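Local coordinates for protein peptidase S15/CocE/NonD (Thaumarchaeota archaeon SCGC AB-539-E09, PDB 4PF1) that acts as a serine aminopeptidase with an alpha/beta hydrolase fold, probably cleaving residues from the amino ends of peptides, at residues Ala156-Ser161 and Pro358-Tyr363; Asn587-Val592 and Ala606-Trp611; Tyr116-Pro121 and Asp194-Met199. All coordinates share one frame; numbering follows the deposited sequence.

From the N terminus, contact 3 opens first, at 116-121, a loop after strand 100-105. Contact 1 opens at 156-161, on strand 154-160 of the main sheet. Contact 3 then closes at 194-199, and contact 1 closes much later at 358-363, on helix 347-365. These two loops therefore cross, and their nearest atoms are about 5 Å apart. Contact 1 packs helix 347-365 on strand 154-160 of the hydrolase sheet. Contact 3 joins two regions beside the probable active site. Contact 2 follows in series. It closes the short excursion from 587-592 to strand 606-625 in the C-terminal domain, with its centre about 47 Å from the centre of contact 1.

Contact 1: residues Ala156-Ser161 and Pro358-Tyr363; sequences AAIGGS and PFLDHY
Leu360 points from its helix towards strand 154-160 and meets Ala156 with one branch. Its CD2 methyl lies 3.8 Å from Ala156 CB. The same Leu360 methyl, CD2, is 4.5 Å from Ile158 CG2, a looser touch. Ala156 and Ile158 are two residues apart on the strand, so both face the helix, while Ala157 between them points away. In Leu360, CG stands anti to the carbonyl carbon (chi1 -64°) and carries the forked end out to the strand. The contact is buried and purely apolar, with no hydrogen bond across it. It is a helix packed on a central strand of the alpha/beta hydrolase sheet. That strand runs into Ser161, whose phi of 61° and psi of -118° fit a nucleophile elbow. Ser161 OG bonds His328 NE2, consistent with a Ser-His-Asp triad. Phe359, one residue before Leu360, reaches Ala180 and Val182 of the neighbouring strand 178-184, and Tyr99 touches Leu360 itself. Tyr363, four residues after Phe359, sets its edge over one face of that ring near the rim, with Tyr363 CD2 4.1 Å above the Phe359 plane.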
loop_
_atom_site.group_PDB
_atom_site.type_symbol
_atom_site.label_atom_id
_atom_site.label_comp_id
_atom_site.label_asym_id
_atom_site.label_seq_id
_atom_site.Cartn_x
_atom_site.Cartn_y
_atom_site.Cartn_z
ATOM N N ALA A 156 -32.789 -7.412 -25.529
ATOM C CA ALA A 156 -32.693 -7.961 -24.182
ATOM C C ALA A 156 -32.441 -6.828 -23.205
ATOM O O ALA A 156 -31.760 -5.865 -23.554
ATOM C CB ALA A 156 -31.581 -8.989 -24.097
ATOM N N ALA A 157 -33.020 -6.914 -22.002
ATOM C CA ALA A 157 -32.826 -5.895 -20.977
ATOM C C ALA A 157 -32.002 -6.454 -19.827
ATOM O O ALA A 157 -32.316 -7.528 -19.309
ATOM C CB ALA A 157 -34.168 -5.385 -20.474
ATOM N N ILE A 158 -30.898 -5.770 -19.478
ATOM C CA ILE A 158 -30.014 -6.185 -18.386
ATOM C C ILE A 158 -29.703 -4.969 -17.494
ATOM O O ILE A 158 -29.855 -3.823 -17.935
ATOM C CB ILE A 158 -28.710 -6.899 -18.897
ATOM C CG1 ILE A 158 -27.642 -5.891 -19.397
ATOM C CG2 ILE A 158 -29.022 -7.987 -19.951
ATOM C CD1 ILE A 158 -26.221 -6.487 -19.608
ATOM N N GLY A 159 -29.292 -5.230 -16.256
ATOM C CA GLY A 159 -28.973 -4.178 -15.300
ATOM C C GLY A 159 -29.088 -4.609 -13.856
ATOM O O GLY A 159 -29.778 -5.581 -13.546
ATOM N N GLY A 160 -28.411 -3.874 -12.979
ATOM C CA GLY A 160 -28.411 -4.140 -11.547
ATOM C C GLY A 160 -29.014 -3.031 -10.710
ATOM O O GLY A 160 -29.008 -1.867 -11.123
ATOM N N SER A 161 -29.523 -3.389 -9.505
ATOM C CA SER A 161 -30.126 -2.464 -8.530
ATOM C C SER A 161 -31.364 -1.753 -9.132
ATOM O O SER A 161 -32.327 -2.437 -9.492
ATOM C CB SER A 161 -29.086 -1.460 -8.035
ATOM O OG SER A 161 -29.455 -0.898 -6.789
ATOM N N PRO A 358 -24.042 -17.030 -23.203
ATOM C CA PRO A 358 -24.723 -18.101 -23.962
ATOM C C PRO A 358 -26.250 -18.049 -23.805
ATOM O O PRO A 358 -26.962 -18.386 -24.747
ATOM C CB PRO A 358 -24.135 -19.388 -23.373
ATOM C CG PRO A 358 -22.847 -18.969 -22.750
ATOM C CD PRO A 358 -23.129 -17.607 -22.197
ATOM N N PHE A 359 -26.747 -17.585 -22.632
ATOM C CA PHE A 359 -28.181 -17.384 -22.380
ATOM C C PHE A 359 -28.732 -16.361 -23.386
ATOM O O PHE A 359 -29.699 -16.652 -24.090
ATOM C CB PHE A 359 -28.414 -16.909 -20.923
ATOM C CG PHE A 359 -29.808 -16.414 -20.596
ATOM C CD1 PHE A 359 -30.832 -17.308 -20.298
ATOM C CD2 PHE A 359 -30.087 -15.052 -20.544
ATOM C CE1 PHE A 359 -32.113 -16.848 -19.973
ATOM C CE2 PHE A 359 -31.370 -14.594 -20.225
ATOM C CZ PHE A 359 -32.374 -15.495 -19.944
ATOM N N LEU A 360 -28.071 -15.186 -23.484
ATOM C CA LEU A 360 -28.458 -14.103 -24.392
ATOM C C LEU A 360 -28.300 -14.506 -25.856
ATOM O O LEU A 360 -29.206 -14.255 -26.649
ATOM C CB LEU A 360 -27.639 -12.825 -24.112
ATOM C CG LEU A 360 -27.832 -12.161 -22.739
ATOM C CD1 LEU A 360 -26.804 -11.074 -22.518
ATOM C CD2 LEU A 360 -29.246 -11.598 -22.581
ATOM N N ASP A 361 -27.161 -15.145 -26.214
ATOM C CA ASP A 361 -26.883 -15.565 -27.590
ATOM C C ASP A 361 -27.929 -16.550 -28.116
ATOM O O ASP A 361 -28.288 -16.471 -29.291
ATOM C CB ASP A 361 -25.475 -16.164 -27.718
ATOM C CG ASP A 361 -24.357 -15.137 -27.672
ATOM O OD1 ASP A 361 -24.568 -14.002 -28.159
ATOM O OD2 ASP A 361 -23.251 -15.487 -27.209
ATOM N N HIS A 362 -28.453 -17.442 -27.247
ATOM C CA HIS A 362 -29.474 -18.401 -27.662
ATOM C C HIS A 362 -30.792 -17.705 -28.047
ATOM O O HIS A 362 -31.347 -18.014 -29.097
ATOM C CB HIS A 362 -29.732 -19.469 -26.583
ATOM C CG HIS A 362 -30.954 -20.296 -26.855
ATOM N ND1 HIS A 362 -31.023 -21.140 -27.949
ATOM C CD2 HIS A 362 -32.146 -20.313 -26.216
ATOM C CE1 HIS A 362 -32.241 -21.661 -27.929
ATOM N NE2 HIS A 362 -32.949 -21.203 -26.898
ATOM N N TYR A 363 -31.292 -16.789 -27.201
ATOM C CA TYR A 363 -32.572 -16.117 -27.443
ATOM C C TYR A 363 -32.472 -14.942 -28.424
ATOM O O TYR A 363 -33.494 -14.534 -28.978
ATOM C CB TYR A 363 -33.193 -15.630 -26.119
ATOM C CG TYR A 363 -33.630 -16.746 -25.193
ATOM C CD1 TYR A 363 -34.719 -17.556 -25.506
ATOM C CD2 TYR A 363 -32.983 -16.966 -23.980
ATOM C CE1 TYR A 363 -35.124 -18.587 -24.659
ATOM C CE2 TYR A 363 -33.382 -17.988 -23.120
ATOM C CZ TYR A 363 -34.460 -18.792 -23.459
ATOM O OH TYR A 363 -34.868 -19.795 -22.611
#

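Contact 2: residues Asn587-Val592 and Ala606-Trp611; sequences NPQTFV and ATQRVW
Gln589 lays its amide against Ala606, the first residue of strand 606-625. This is the close part of the contact. Gln589 NE2 is 3.4 Å from Ala606 CB, and Gln589 CD is 4.1 Å from the same methyl. NE2 is also near Ala606 N, but both are donors and no bond joins them. The amide is held by other partners: Gln589 NE2 donates to Arg604 O, just ahead of the strand, and Gln589 OE1 is bonded to Ser430 OG. Both ends of this buried amide are thus satisfied, and the two bonds, one at each end, restrict its rotation. CG stands anti to the carbonyl carbon (chi1 -60°), and the chain runs extended beyond it to put the amide beside Ala606. The contact is looser towards Gln608, whose amide end is a more distant neighbour. The two amide planes are 40° apart. Further from the contact, Thr607 points away from the loop, and its side chain is partly exposed, as is that of Arg609, which bridges to Glu427. With an alanine here in place of Gln589, Ser430 OG and Arg604 O would probably each lose a bonding partner, and a gap would open beside Ala606. Asn587, two residues before Gln589, closes a turn. Its OD1 accepts from Gln589 N at 3.0 Å, with the donor in the carbonyl plane on a lone pair. This is an Asx turn, set against an antiparallel strand of the X-Pro dipeptidyl-peptidase C-terminal non-catalytic domain.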
loop_
_atom_site.group_PDB
_atom_site.type_symbol
_atom_site.label_atom_id
_atom_site.label_comp_id
_atom_site.label_asym_id
_atom_site.label_seq_id
_atom_site.Cartn_x
_atom_site.Cartn_y
_atom_site.Cartn_z
ATOM N N ASN A 587 -33.739 2.486 17.736
ATOM C CA ASN A 587 -35.059 2.255 18.282
ATOM C C ASN A 587 -35.092 2.970 19.640
ATOM O O ASN A 587 -34.155 2.798 20.430
ATOM C CB ASN A 587 -35.356 0.759 18.416
ATOM C CG ASN A 587 -36.808 0.461 18.698
ATOM O OD1 ASN A 587 -37.362 0.843 19.736
ATOM N ND2 ASN A 587 -37.458 -0.232 17.778
ATOM N N PRO A 588 -36.104 3.830 19.912
ATOM C CA PRO A 588 -36.125 4.553 21.203
ATOM C C PRO A 588 -36.218 3.626 22.417
ATOM O O PRO A 588 -35.798 4.004 23.510
ATOM C CB PRO A 588 -37.367 5.448 21.093
ATOM C CG PRO A 588 -37.680 5.506 19.630
ATOM C CD PRO A 588 -37.267 4.188 19.076
ATOM N N GLN A 589 -36.745 2.400 22.209
ATOM C CA GLN A 589 -36.943 1.346 23.216
ATOM C C GLN A 589 -38.143 1.680 24.140
ATOM O O GLN A 589 -38.413 0.971 25.108
ATOM C CB GLN A 589 -35.648 0.992 23.980
ATOM C CG GLN A 589 -34.569 0.484 23.015
ATOM C CD GLN A 589 -33.301 -0.045 23.626
ATOM O OE1 GLN A 589 -32.568 -0.794 22.981
ATOM N NE2 GLN A 589 -32.960 0.384 24.835
ATOM N N THR A 590 -38.897 2.727 23.766
ATOM C CA THR A 590 -40.210 3.097 24.299
ATOM C C THR A 590 -41.074 3.299 23.068
ATOM O O THR A 590 -40.564 3.796 22.058
ATOM C CB THR A 590 -40.184 4.324 25.248
ATOM O OG1 THR A 590 -39.904 5.515 24.515
ATOM C CG2 THR A 590 -39.230 4.160 26.424
ATOM N N PHE A 591 -42.343 2.862 23.099
ATOM C CA PHE A 591 -43.207 2.971 21.924
ATOM C C PHE A 591 -43.605 4.419 21.614
ATOM O O PHE A 591 -44.147 5.120 22.475
ATOM C CB PHE A 591 -44.463 2.093 22.058
ATOM C CG PHE A 591 -45.304 2.044 20.800
ATOM C CD1 PHE A 591 -44.942 1.231 19.733
ATOM C CD2 PHE A 591 -46.443 2.831 20.674
ATOM C CE1 PHE A 591 -45.713 1.192 18.567
ATOM C CE2 PHE A 591 -47.210 2.799 19.505
ATOM C CZ PHE A 591 -46.841 1.978 18.459
ATOM N N VAL A 592 -43.349 4.842 20.361
ATOM C CA VAL A 592 -43.716 6.154 19.811
ATOM C C VAL A 592 -44.532 5.923 18.512
ATOM O O VAL A 592 -44.349 4.880 17.879
ATOM C CB VAL A 592 -42.490 7.093 19.571
ATOM C CG1 VAL A 592 -41.808 7.464 20.881
ATOM C CG2 VAL A 592 -41.489 6.493 18.580
ATOM N N ALA A 606 -32.815 -0.195 28.214
ATOM C CA ALA A 606 -33.704 -1.334 28.411
ATOM C C ALA A 606 -32.908 -2.591 28.711
ATOM O O ALA A 606 -31.813 -2.778 28.172
ATOM C CB ALA A 606 -34.577 -1.546 27.186
ATOM N N THR A 607 -33.457 -3.443 29.587
ATOM C CA THR A 607 -32.874 -4.726 29.965
ATOM C C THR A 607 -33.399 -5.774 28.994
ATOM O O THR A 607 -34.607 -5.987 28.918
ATOM C CB THR A 607 -33.200 -5.036 31.436
ATOM O OG1 THR A 607 -32.689 -3.979 32.244
ATOM C CG2 THR A 607 -32.617 -6.358 31.899
ATOM N N GLN A 608 -32.497 -6.383 28.209
ATOM C CA GLN A 608 -32.859 -7.362 27.184
ATOM C C GLN A 608 -32.505 -8.764 27.621
ATOM O O GLN A 608 -31.431 -8.983 28.180
ATOM C CB GLN A 608 -32.170 -7.046 25.835
ATOM C CG GLN A 608 -31.991 -5.548 25.509
ATOM C CD GLN A 608 -33.283 -4.861 25.143
ATOM O OE1 GLN A 608 -34.179 -4.688 25.969
ATOM N NE2 GLN A 608 -33.373 -4.385 23.917
ATOM N N ARG A 609 -33.399 -9.727 27.342
ATOM C CA ARG A 609 -33.196 -11.122 27.718
ATOM C C ARG A 609 -33.532 -12.057 26.576
ATOM O O ARG A 609 -34.668 -12.059 26.107
ATOM C CB ARG A 609 -34.056 -11.486 28.942
ATOM C CG ARG A 609 -33.573 -10.913 30.258
ATOM C CD ARG A 609 -34.586 -11.189 31.348
ATOM N NE ARG A 609 -34.177 -10.624 32.633
ATOM C CZ ARG A 609 -34.902 -10.698 33.744
ATOM N NH1 ARG A 609 -36.076 -11.317 33.739
ATOM N NH2 ARG A 609 -34.457 -10.158 34.869
ATOM N N VAL A 610 -32.556 -12.870 26.144
ATOM C CA VAL A 610 -32.776 -13.890 25.124
ATOM C C VAL A 610 -32.971 -15.224 25.863
ATOM O O VAL A 610 -32.026 -15.755 26.458
ATOM C CB VAL A 610 -31.650 -13.930 24.057
ATOM C CG1 VAL A 610 -31.749 -15.184 23.193
ATOM C CG2 VAL A 610 -31.686 -12.675 23.185
ATOM N N TRP A 611 -34.221 -15.713 25.883
ATOM C CA TRP A 611 -34.612 -16.912 26.621
ATOM C C TRP A 611 -34.268 -18.204 25.877
ATOM O O TRP A 611 -34.333 -18.256 24.651
ATOM C CB TRP A 611 -36.105 -16.856 26.964
ATOM C CG TRP A 611 -36.422 -15.867 28.052
ATOM C CD1 TRP A 611 -36.353 -14.505 27.975
ATOM C CD2 TRP A 611 -36.840 -16.172 29.391
ATOM N NE1 TRP A 611 -36.694 -13.943 29.183
ATOM C CE2 TRP A 611 -36.994 -14.944 30.073
ATOM C CE3 TRP A 611 -37.108 -17.368 30.080
ATOM C CZ2 TRP A 611 -37.439 -14.875 31.398
ATOM C CZ3 TRP A 611 -37.530 -17.299 31.400
ATOM C CH2 TRP A 611 -37.680 -16.065 32.049
#

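Contact 3: residues Tyr116-Pro121 and Asp194-Met199; sequences YMMNKP and DDWFHM
Trp196 supplies about half of the surface buried here, and its CZ2 corner meets both partners. Met118 SD comes within 4.1 Å of Trp196 CZ2. Asn119 OD1 lies 3.9 Å from Trp196 CZ2 as well, at the ring edge and near its plane. The Met118 sulfur approaches obliquely, 5.2 Å from the centroid of the six-membered ring and 58° off its normal, a Met-aromatic contact. Met118 has CG anti to the backbone N (chi1 176°), then bends at both chi2 and chi3, which brings SD to the CZ2 corner. The Asn119 amide is turned 58° from the indole plane. A water donates to Asn119 OD1 at 2.8 Å and accepts from Trp196 NE1 at 3.0 Å. It links the indole N-H and the amide oxygen, which have no direct hydrogen bond. In the alpha/beta hydrolase domain, this joins the 116-121 loop to the turn at Trp196, just before the short strand 197-198. The Asn119 side chain lies near the probable Ser-His-Asp triad without touching it, and a glycerol about 4 Å from the Trp196 side chain may mark a pocket. One face of the indole is covered by Asp195, whose CB sits over the ring centre. Helices 204-215 and 254-261 flank the pair, with Tyr210 and Phe255 on Met118 and Ser207 and Leu259 on Trp196. Met118 N is bonded to Asp18 OD2 of the second subunit.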
loop_
_atom_site.group_PDB
_atom_site.type_symbol
_atom_site.label_atom_id
_atom_site.label_comp_id
_atom_site.label_asym_id
_atom_site.label_seq_id
_atom_site.Cartn_x
_atom_site.Cartn_y
_atom_site.Cartn_z
ATOM N N TYR A 116 -40.107 13.106 -12.161
ATOM C CA TYR A 116 -39.431 11.940 -11.624
ATOM C C TYR A 116 -40.095 11.439 -10.351
ATOM O O TYR A 116 -40.189 12.165 -9.360
ATOM C CB TYR A 116 -37.931 12.207 -11.394
ATOM C CG TYR A 116 -37.196 11.019 -10.809
ATOM C CD1 TYR A 116 -37.047 9.841 -11.534
ATOM C CD2 TYR A 116 -36.718 11.046 -9.503
ATOM C CE1 TYR A 116 -36.414 8.729 -10.986
ATOM C CE2 TYR A 116 -36.076 9.940 -8.944
ATOM C CZ TYR A 116 -35.922 8.785 -9.693
ATOM O OH TYR A 116 -35.295 7.691 -9.156
ATOM N N MET A 117 -40.542 10.178 -10.390
ATOM C CA MET A 117 -41.128 9.472 -9.259
ATOM C C MET A 117 -40.212 8.312 -8.912
ATOM O O MET A 117 -39.983 7.451 -9.767
ATOM C CB MET A 117 -42.544 8.971 -9.602
ATOM C CG MET A 117 -43.615 10.041 -9.509
ATOM S SD MET A 117 -45.224 9.454 -10.113
ATOM C CE MET A 117 -45.756 8.465 -8.717
ATOM N N MET A 118 -39.624 8.326 -7.692
ATOM C CA MET A 118 -38.703 7.288 -7.201
ATOM C C MET A 118 -39.301 5.901 -7.439
ATOM O O MET A 118 -40.382 5.618 -6.934
ATOM C CB MET A 118 -38.406 7.503 -5.698
ATOM C CG MET A 118 -37.529 6.414 -5.067
ATOM S SD MET A 118 -35.787 6.510 -5.529
ATOM C CE MET A 118 -35.301 8.042 -4.694
ATOM N N ASN A 119 -38.609 5.055 -8.242
ATOM C CA ASN A 119 -39.057 3.698 -8.602
ATOM C C ASN A 119 -40.526 3.727 -9.032
ATOM O O ASN A 119 -41.353 3.006 -8.460
ATOM C CB ASN A 119 -38.848 2.713 -7.433
ATOM C CG ASN A 119 -37.418 2.551 -7.006
ATOM O OD1 ASN A 119 -37.006 3.058 -5.960
ATOM N ND2 ASN A 119 -36.640 1.801 -7.781
ATOM N N LYS A 120 -40.860 4.623 -9.993
ATOM C CA LYS A 120 -42.224 4.847 -10.478
ATOM C C LYS A 120 -42.973 3.517 -10.660
ATOM O O LYS A 120 -42.523 2.660 -11.427
ATOM C CB LYS A 120 -42.215 5.649 -11.789
ATOM C CG LYS A 120 -43.555 6.290 -12.111
ATOM C CD LYS A 120 -43.554 6.897 -13.487
ATOM C CE LYS A 120 -44.814 7.679 -13.743
ATOM N NZ LYS A 120 -44.835 8.257 -15.113
ATOM N N PRO A 121 -44.067 3.294 -9.893
ATOM C CA PRO A 121 -44.798 2.024 -10.024
ATOM C C PRO A 121 -45.690 1.998 -11.263
ATOM O O PRO A 121 -45.817 3.012 -11.952
ATOM C CB PRO A 121 -45.622 1.962 -8.735
ATOM C CG PRO A 121 -45.855 3.385 -8.365
ATOM C CD PRO A 121 -44.710 4.197 -8.911
ATOM N N ASP A 194 -34.742 -4.636 1.323
ATOM C CA ASP A 194 -33.801 -4.157 0.323
ATOM C C ASP A 194 -33.117 -2.832 0.762
ATOM O O ASP A 194 -32.333 -2.864 1.708
ATOM C CB ASP A 194 -34.423 -4.087 -1.083
ATOM C CG ASP A 194 -34.545 -5.451 -1.769
ATOM O OD1 ASP A 194 -33.708 -6.341 -1.486
ATOM O OD2 ASP A 194 -35.465 -5.621 -2.596
ATOM N N ASP A 195 -33.371 -1.703 0.081
ATOM C CA ASP A 195 -32.625 -0.456 0.312
ATOM C C ASP A 195 -33.077 0.446 1.467
ATOM O O ASP A 195 -32.212 1.001 2.145
ATOM C CB ASP A 195 -32.603 0.392 -0.963
ATOM C CG ASP A 195 -31.798 -0.233 -2.075
ATOM O OD1 ASP A 195 -30.557 -0.267 -1.961
ATOM O OD2 ASP A 195 -32.409 -0.685 -3.058
ATOM N N TRP A 196 -34.384 0.708 1.610
ATOM C CA TRP A 196 -34.878 1.712 2.563
ATOM C C TRP A 196 -35.080 1.172 3.985
ATOM O O TRP A 196 -34.725 1.861 4.939
ATOM C CB TRP A 196 -36.166 2.382 2.040
ATOM C CG TRP A 196 -36.205 2.551 0.540
ATOM C CD1 TRP A 196 -37.137 2.043 -0.316
ATOM C CD2 TRP A 196 -35.222 3.209 -0.279
ATOM N NE1 TRP A 196 -36.801 2.341 -1.617
ATOM C CE2 TRP A 196 -35.626 3.053 -1.623
ATOM C CE3 TRP A 196 -34.029 3.904 -0.006
ATOM C CZ2 TRP A 196 -34.915 3.621 -2.687
ATOM C CZ3 TRP A 196 -33.299 4.422 -1.066
ATOM C CH2 TRP A 196 -33.743 4.278 -2.388
ATOM N N PHE A 197 -35.659 -0.031 4.128
ATOM C CA PHE A 197 -35.882 -0.670 5.431
ATOM C C PHE A 197 -35.568 -2.166 5.371
ATOM O O PHE A 197 -35.689 -2.778 4.309
ATOM C CB PHE A 197 -37.353 -0.509 5.909
ATOM C CG PHE A 197 -37.955 0.876 5.992
ATOM C CD1 PHE A 197 -38.439 1.510 4.850
ATOM C CD2 PHE A 197 -38.208 1.467 7.224
ATOM C CE1 PHE A 197 -39.056 2.761 4.933
ATOM C CE2 PHE A 197 -38.823 2.722 7.306
ATOM C CZ PHE A 197 -39.246 3.359 6.161
ATOM N N HIS A 198 -35.229 -2.760 6.533
ATOM C CA HIS A 198 -35.075 -4.202 6.715
ATOM C C HIS A 198 -36.015 -4.615 7.828
ATOM O O HIS A 198 -35.760 -4.308 8.996
ATOM C CB HIS A 198 -33.620 -4.601 7.021
ATOM C CG HIS A 198 -32.743 -4.695 5.810
ATOM N ND1 HIS A 198 -31.723 -5.618 5.736
ATOM C CD2 HIS A 198 -32.737 -3.947 4.683
ATOM C CE1 HIS A 198 -31.130 -5.407 4.573
ATOM N NE2 HIS A 198 -31.702 -4.406 3.909
ATOM N N MET A 199 -37.167 -5.207 7.451
ATOM C CA MET A 199 -38.237 -5.636 8.366
ATOM C C MET A 199 -38.653 -4.488 9.341
ATOM O O MET A 199 -38.831 -4.711 10.543
ATOM C CB MET A 199 -37.840 -6.925 9.123
ATOM C CG MET A 199 -37.895 -8.169 8.245
ATOM S SD MET A 199 -37.223 -9.661 9.028
ATOM C CE MET A 199 -35.459 -9.438 8.709
HETATM O O HOH W 1 -38.719 2.309 -3.865
#